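Local coordinates for protein fanconi-associated nuclease 1 homolog (Pseudomonas aeruginosa, PDB 5Y7Q) that belongs to the Fanconi-associated nuclease family, combines helix-turn-helix, SAP and VRR-NUC family regions in one chain, and is captured here bound to DNA, at residues Gln113-Ala117 / Leu118-Asp122; Arg317-Arg321 / Gly322-Ala326. One frame throughout, in Å; residues are numbered along the deposited sequence.

Contact 1 (113-122) comes first along the chain and closes well before contact 2 (317-326) opens. Their centres are about 58 Å apart, and their nearest atoms about 45 Å, so they do not touch. They share no helix or sheet. Contact 1 lies in the helix-turn-helix family region. It joins helix 108-118 to strand 121-123, an outer strand of a three-stranded antiparallel sheet. Contact 2 joins helix 311-321 to helix 325-337. Both lie where a helix ends; contact 2 also opens the next one. Their relation to the DNA differs: contact 1 stays about 14 Å from it at the nearest atom, whereas contact 2 touches its backbone.

Contact 1 of 2, residues Gln113-Ala117 / Leu118-Asp122; sequences QPLLA and LGWVD
Val121 sits with its forked side chain against Leu115 and Leu116 just beyond the end of helix 108-118, at the start of strand 121-123. This helix-to-strand connection lies within the helix-turn-helix family region. Each methyl of Val121 has its own leucine. Val121 CG1 points anti to the backbone N (chi1 174°) and meets Leu116 CD2 at 3.6 Å. Val121 CG2 lies beside the backbone N and meets Leu115 CB at 3.9 Å. The side chains of Leu116 and Val121 cross at a slant.

Gly119 makes the bend. It is the first residue to leave helical geometry, and its phi is positive (78°). Gly119 N bonds to Leu116 O at 3.1 Å, approaching from above the carbonyl plane. Leu118 N is held less firmly, by weak bonds to Pro114 O and Leu115 O.

Leu118 fills the hollow on the Pro114 side of the turn. Leu118 CD1 lies 3.8 Å from Pro114 O. The same methyl rests over one face of the Trp120 ring, displaced toward the rim. Leu115 CD2 approaches that ring obliquely, 4.4 Å from Trp120 CE3. Phe69 also meets the indole, and Ala72, Leu76 and Leu84 pack on it, so Trp120 ties the turn to helices 64-75 and 78-89. Val121 reaches Met87 of helix 78-89 and Tyr185 of the neighbouring strand.

The two backbones also meet directly: Leu116 CA lies 3.5 Å from Val121 O in a nearly straight CA-H...O contact, 174° at the hydrogen.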
loop_
_atom_site.group_PDB
_atom_site.type_symbol
_atom_site.label_atom_id
_atom_site.label_comp_id
_atom_site.label_asym_id
_atom_site.label_seq_id
_atom_site.Cartn_x
_atom_site.Cartn_y
_atom_site.Cartn_z
ATOM N N GLN A 113 5.144 8.752 37.444
ATOM C CA GLN A 113 6.060 9.759 38.006
ATOM C C GLN A 113 7.472 9.754 37.403
ATOM O O GLN A 113 7.958 10.839 37.028
ATOM C CB GLN A 113 6.139 9.619 39.532
ATOM C CG GLN A 113 4.806 9.809 40.252
ATOM C CD GLN A 113 4.184 11.199 40.069
ATOM O OE1 GLN A 113 4.819 12.239 40.328
ATOM N NE2 GLN A 113 2.917 11.219 39.667
ATOM N N PRO A 114 8.171 8.610 37.253
ATOM C CA PRO A 114 9.525 8.673 36.669
ATOM C C PRO A 114 9.539 9.191 35.238
ATOM O O PRO A 114 10.523 9.833 34.841
ATOM C CB PRO A 114 10.024 7.222 36.753
ATOM C CG PRO A 114 9.116 6.537 37.680
ATOM C CD PRO A 114 7.794 7.212 37.534
ATOM N N LEU A 115 8.465 8.944 34.464
ATOM C CA LEU A 115 8.328 9.510 33.118
ATOM C C LEU A 115 8.163 11.023 33.161
ATOM O O LEU A 115 8.707 11.737 32.310
ATOM C CB LEU A 115 7.140 8.870 32.381
ATOM C CG LEU A 115 7.201 7.342 32.341
ATOM C CD1 LEU A 115 5.960 6.725 31.748
ATOM C CD2 LEU A 115 8.439 6.897 31.586
ATOM N N LEU A 116 7.405 11.535 34.131
ATOM C CA LEU A 116 7.340 12.982 34.309
ATOM C C LEU A 116 8.719 13.574 34.586
ATOM O O LEU A 116 9.040 14.661 34.094
ATOM C CB LEU A 116 6.364 13.338 35.430
ATOM C CG LEU A 116 4.928 12.856 35.218
ATOM C CD1 LEU A 116 4.056 13.298 36.363
ATOM C CD2 LEU A 116 4.363 13.355 33.904
ATOM N N ALA A 117 9.561 12.870 35.357
ATOM C CA ALA A 117 10.865 13.453 35.715
ATOM C C ALA A 117 11.787 13.621 34.502
ATOM O O ALA A 117 12.612 14.547 34.474
ATOM C CB ALA A 117 11.563 12.609 36.791
ATOM N N LEU A 118 11.675 12.734 33.511
ATOM C CA LEU A 118 12.458 12.799 32.283
ATOM C C LEU A 118 11.876 13.749 31.244
ATOM O O LEU A 118 12.531 14.010 30.225
ATOM C CB LEU A 118 12.550 11.411 31.653
ATOM C CG LEU A 118 13.407 10.346 32.316
ATOM C CD1 LEU A 118 12.853 8.951 31.983
ATOM C CD2 LEU A 118 14.844 10.499 31.857
ATOM N N GLY A 119 10.655 14.237 31.447
ATOM C CA GLY A 119 10.007 15.049 30.448
ATOM C C GLY A 119 9.419 14.284 29.276
ATOM O O GLY A 119 8.869 14.911 28.358
ATOM N N TRP A 120 9.511 12.955 29.271
ATOM C CA TRP A 120 8.858 12.200 28.213
ATOM C C TRP A 120 7.342 12.210 28.346
ATOM O O TRP A 120 6.652 11.825 27.400
ATOM C CB TRP A 120 9.366 10.762 28.202
ATOM C CG TRP A 120 10.824 10.661 27.939
ATOM C CD1 TRP A 120 11.661 11.652 27.504
ATOM C CD2 TRP A 120 11.631 9.499 28.100
ATOM N NE1 TRP A 120 12.943 11.170 27.378
ATOM C CE2 TRP A 120 12.950 9.851 27.740
ATOM C CE3 TRP A 120 11.362 8.187 28.498
ATOM C CZ2 TRP A 120 13.996 8.944 27.778
ATOM C CZ3 TRP A 120 12.397 7.290 28.528
ATOM C CH2 TRP A 120 13.704 7.671 28.174
ATOM N N VAL A 121 6.810 12.620 29.493
ATOM C CA VAL A 121 5.383 12.856 29.659
ATOM C C VAL A 121 5.231 14.171 30.407
ATOM O O VAL A 121 5.903 14.385 31.419
ATOM C CB VAL A 121 4.687 11.705 30.417
ATOM C CG1 VAL A 121 3.233 12.042 30.715
ATOM C CG2 VAL A 121 4.762 10.392 29.636
ATOM N N ASP A 122 4.427 15.079 29.850
ATOM C CA ASP A 122 3.924 16.274 30.521
ATOM C C ASP A 122 2.694 15.891 31.336
ATOM O O ASP A 122 1.769 15.269 30.797
ATOM C CB ASP A 122 3.508 17.338 29.491
ATOM C CG ASP A 122 4.534 18.451 29.287
ATOM O OD1 ASP A 122 5.165 18.895 30.283
ATOM O OD2 ASP A 122 4.667 18.911 28.118
#

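Contact 2 of 2, residues Arg317-Arg321 / Gly322-Ala326; sequences RSLER and GERFA. With nucleotides of chain D.
Arg324 N bonds to Leu319 O at 2.9 Å, and Glu323 N to Glu320 O at 3.0 Å. Together these form a Schellman motif that ends helix 311-321. Glu323 is the C-prime residue, with a positive phi of 57°. Gly322 N keeps a last helical bond to Ser318 O. Arg324 then takes the N-cap position of helix 325-337, so three residues, Gly322 to Arg324, link the two helices.

The side chain of Arg324 runs over Leu319. Arg324 CB lies 3.8 Å from Leu319 CD2, and CD passes the same methyl. Arg324 NE comes to 3.5 Å from Leu319 CD2, and CZ also packs on it. The methyl thus sits under one face of the guanidinium, displaced toward the rim. At the tip, NH2 forms a salt bridge with Glu327 and NH1 a long, weak ion pair with Asp297. Phe325 reaches back to the earlier helix, where Phe325 CE1 lies 3.8 Å from Glu320 O.

Arg317 and Arg321 face the DNA of chain D. Arg317 is bent at chi2 (55°), which turns its guanidinium edge to the backbone phosphate. Arg317 NE bonds to OP1 of DA3 of chain D at 3.0 Å. NH2 adds weak bonds to that OP1 and to O3' of DA2 of chain D. Arg321 lays one guanidinium face against the DA3 sugar of chain D, and its CG packs over a face of the Arg317 guanidinium.

Glu320 helps fix the rotation of Arg317 from another edge and also pairs with Arg354. Arg317 NH1 meets Glu320 OE2 at 2.6 Å, within the guanidinium plane but from above the carboxylate plane.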
loop_
_atom_site.group_PDB
_atom_site.type_symbol
_atom_site.label_atom_id
_atom_site.label_comp_id
_atom_site.label_asym_id
_atom_site.label_seq_id
_atom_site.Cartn_x
_atom_site.Cartn_y
_atom_site.Cartn_z
ATOM N N ARG A 317 -0.721 14.799 -21.576
ATOM C CA ARG A 317 -2.149 15.056 -21.485
ATOM C C ARG A 317 -2.436 16.385 -20.793
ATOM O O ARG A 317 -3.380 17.083 -21.178
ATOM C CB ARG A 317 -2.838 13.894 -20.771
ATOM C CG ARG A 317 -4.331 14.084 -20.556
ATOM C CD ARG A 317 -5.103 14.374 -21.852
ATOM N NE ARG A 317 -6.505 14.701 -21.577
ATOM C CZ ARG A 317 -7.347 15.230 -22.464
ATOM N NH1 ARG A 317 -6.936 15.492 -23.696
ATOM N NH2 ARG A 317 -8.601 15.498 -22.120
ATOM N N SER A 318 -1.630 16.777 -19.795
ATOM C CA SER A 318 -1.856 18.073 -19.159
ATOM C C SER A 318 -1.571 19.222 -20.116
ATOM O O SER A 318 -2.344 20.183 -20.176
ATOM C CB SER A 318 -1.006 18.225 -17.902
ATOM O OG SER A 318 -1.532 17.460 -16.838
ATOM N N LEU A 319 -0.468 19.151 -20.866
ATOM C CA LEU A 319 -0.207 20.190 -21.855
ATOM C C LEU A 319 -1.370 20.299 -22.828
ATOM O O LEU A 319 -1.876 21.403 -23.092
ATOM C CB LEU A 319 1.102 19.918 -22.589
ATOM C CG LEU A 319 2.400 20.178 -21.811
ATOM C CD1 LEU A 319 3.569 19.339 -22.318
ATOM C CD2 LEU A 319 2.762 21.672 -21.787
ATOM N N GLU A 320 -1.841 19.154 -23.339
ATOM C CA GLU A 320 -2.995 19.185 -24.233
ATOM C C GLU A 320 -4.177 19.903 -23.577
ATOM O O GLU A 320 -4.788 20.792 -24.180
ATOM C CB GLU A 320 -3.379 17.767 -24.667
ATOM C CG GLU A 320 -4.333 17.735 -25.853
ATOM C CD GLU A 320 -4.965 16.363 -26.089
ATOM O OE1 GLU A 320 -5.581 16.156 -27.168
ATOM O OE2 GLU A 320 -4.864 15.494 -25.196
ATOM N N ARG A 321 -4.501 19.544 -22.328
ATOM C CA ARG A 321 -5.592 20.217 -21.632
ATOM C C ARG A 321 -5.315 21.713 -21.467
ATOM O O ARG A 321 -6.243 22.525 -21.532
ATOM C CB ARG A 321 -5.845 19.546 -20.273
ATOM C CG ARG A 321 -7.085 18.659 -20.236
ATOM C CD ARG A 321 -7.053 17.497 -19.219
ATOM N NE ARG A 321 -7.663 17.772 -17.906
ATOM C CZ ARG A 321 -8.927 18.160 -17.688
ATOM N NH1 ARG A 321 -9.779 18.383 -18.691
ATOM N NH2 ARG A 321 -9.341 18.348 -16.438
ATOM N N GLY A 322 -4.053 22.104 -21.292
ATOM C CA GLY A 322 -3.736 23.514 -21.169
ATOM C C GLY A 322 -3.640 24.262 -22.474
ATOM O O GLY A 322 -3.095 25.371 -22.519
ATOM N N GLU A 323 -4.140 23.652 -23.549
ATOM C CA GLU A 323 -4.054 24.182 -24.907
ATOM C C GLU A 323 -2.605 24.438 -25.334
ATOM O O GLU A 323 -2.346 25.265 -26.205
ATOM C CB GLU A 323 -4.919 25.437 -25.057
ATOM C CG GLU A 323 -6.423 25.136 -24.840
ATOM C CD GLU A 323 -7.340 26.355 -24.982
ATOM O OE1 GLU A 323 -6.835 27.480 -25.238
ATOM O OE2 GLU A 323 -8.574 26.182 -24.835
ATOM N N ARG A 324 -1.639 23.712 -24.768
ATOM C CA ARG A 324 -0.262 23.822 -25.245
ATOM C C ARG A 324 -0.017 22.598 -26.121
ATOM O O ARG A 324 0.512 21.573 -25.682
ATOM C CB ARG A 324 0.714 23.915 -24.064
ATOM C CG ARG A 324 0.420 25.122 -23.136
ATOM C CD ARG A 324 1.095 25.081 -21.750
ATOM N NE ARG A 324 2.557 25.157 -21.797
ATOM C CZ ARG A 324 3.346 25.145 -20.720
ATOM N NH1 ARG A 324 2.807 25.064 -19.505
ATOM N NH2 ARG A 324 4.674 25.210 -20.854
ATOM N N PHE A 325 -0.282 22.771 -27.408
ATOM C CA PHE A 325 -0.282 21.644 -28.328
ATOM C C PHE A 325 1.100 21.327 -28.879
ATOM O O PHE A 325 1.409 20.161 -29.126
ATOM C CB PHE A 325 -1.260 21.909 -29.466
ATOM C CG PHE A 325 -2.656 22.117 -29.006
ATOM C CD1 PHE A 325 -3.352 21.094 -28.394
ATOM C CD2 PHE A 325 -3.284 23.333 -29.182
ATOM C CE1 PHE A 325 -4.652 21.283 -27.965
ATOM C CE2 PHE A 325 -4.583 23.525 -28.753
ATOM C CZ PHE A 325 -5.263 22.502 -28.143
ATOM N N ALA A 326 1.921 22.348 -29.119
ATOM C CA ALA A 326 3.220 22.108 -29.724
ATOM C C ALA A 326 4.141 21.416 -28.740
ATOM O O ALA A 326 4.852 20.475 -29.101
ATOM C CB ALA A 326 3.826 23.421 -30.208
ATOM P P DA D 3 -9.120 13.027 -19.058
ATOM O OP1 DA D 3 -8.127 14.114 -19.150
ATOM O OP2 DA D 3 -8.625 11.693 -18.656
ATOM O "O5'" DA D 3 -10.307 13.452 -18.062
ATOM C "C5'" DA D 3 -11.032 14.664 -18.300
ATOM C "C4'" DA D 3 -12.013 14.989 -17.180
ATOM O "O4'" DA D 3 -12.941 13.908 -16.997
ATOM C "C3'" DA D 3 -11.419 15.199 -15.808
ATOM O "O3'" DA D 3 -12.346 15.954 -15.048
ATOM C "C2'" DA D 3 -11.315 13.763 -15.298
ATOM C "C1'" DA D 3 -12.636 13.210 -15.799
ATOM N N9 DA D 3 -12.634 11.814 -16.157
ATOM C C8 DA D 3 -11.762 11.169 -16.988
ATOM N N7 DA D 3 -12.061 9.910 -17.185
ATOM C C5 DA D 3 -13.229 9.731 -16.459
ATOM C C6 DA D 3 -14.058 8.616 -16.257
ATOM N N6 DA D 3 -13.816 7.424 -16.804
ATOM N N1 DA D 3 -15.151 8.778 -15.470
ATOM C C2 DA D 3 -15.385 9.980 -14.929
ATOM N N3 DA D 3 -14.677 11.098 -15.047
ATOM C C4 DA D 3 -13.602 10.901 -15.836
ATOM P P DA D 2 -8.456 9.181 -24.221
ATOM O OP1 DA D 2 -7.134 9.842 -24.159
ATOM O OP2 DA D 2 -8.533 7.761 -23.823
ATOM O "O5'" DA D 2 -9.497 9.987 -23.309
ATOM C "C5'" DA D 2 -10.027 11.248 -23.743
ATOM C "C4'" DA D 2 -10.611 11.995 -22.570
ATOM O "O4'" DA D 2 -11.928 11.461 -22.273
ATOM C "C3'" DA D 2 -9.798 11.829 -21.284
ATOM O "O3'" DA D 2 -9.826 13.001 -20.506
ATOM C "C2'" DA D 2 -10.522 10.707 -20.580
ATOM C "C1'" DA D 2 -11.950 11.017 -20.931
ATOM N N9 DA D 2 -12.764 9.833 -20.810
ATOM C C8 DA D 2 -12.502 8.598 -21.332
ATOM N N7 DA D 2 -13.389 7.695 -21.012
ATOM C C5 DA D 2 -14.274 8.381 -20.201
ATOM C C6 DA D 2 -15.442 7.989 -19.539
ATOM N N6 DA D 2 -15.934 6.754 -19.593
ATOM N N1 DA D 2 -16.090 8.919 -18.817
ATOM C C2 DA D 2 -15.596 10.162 -18.766
ATOM N N3 DA D 2 -14.508 10.648 -19.347
ATOM C C4 DA D 2 -13.889 9.696 -20.056
#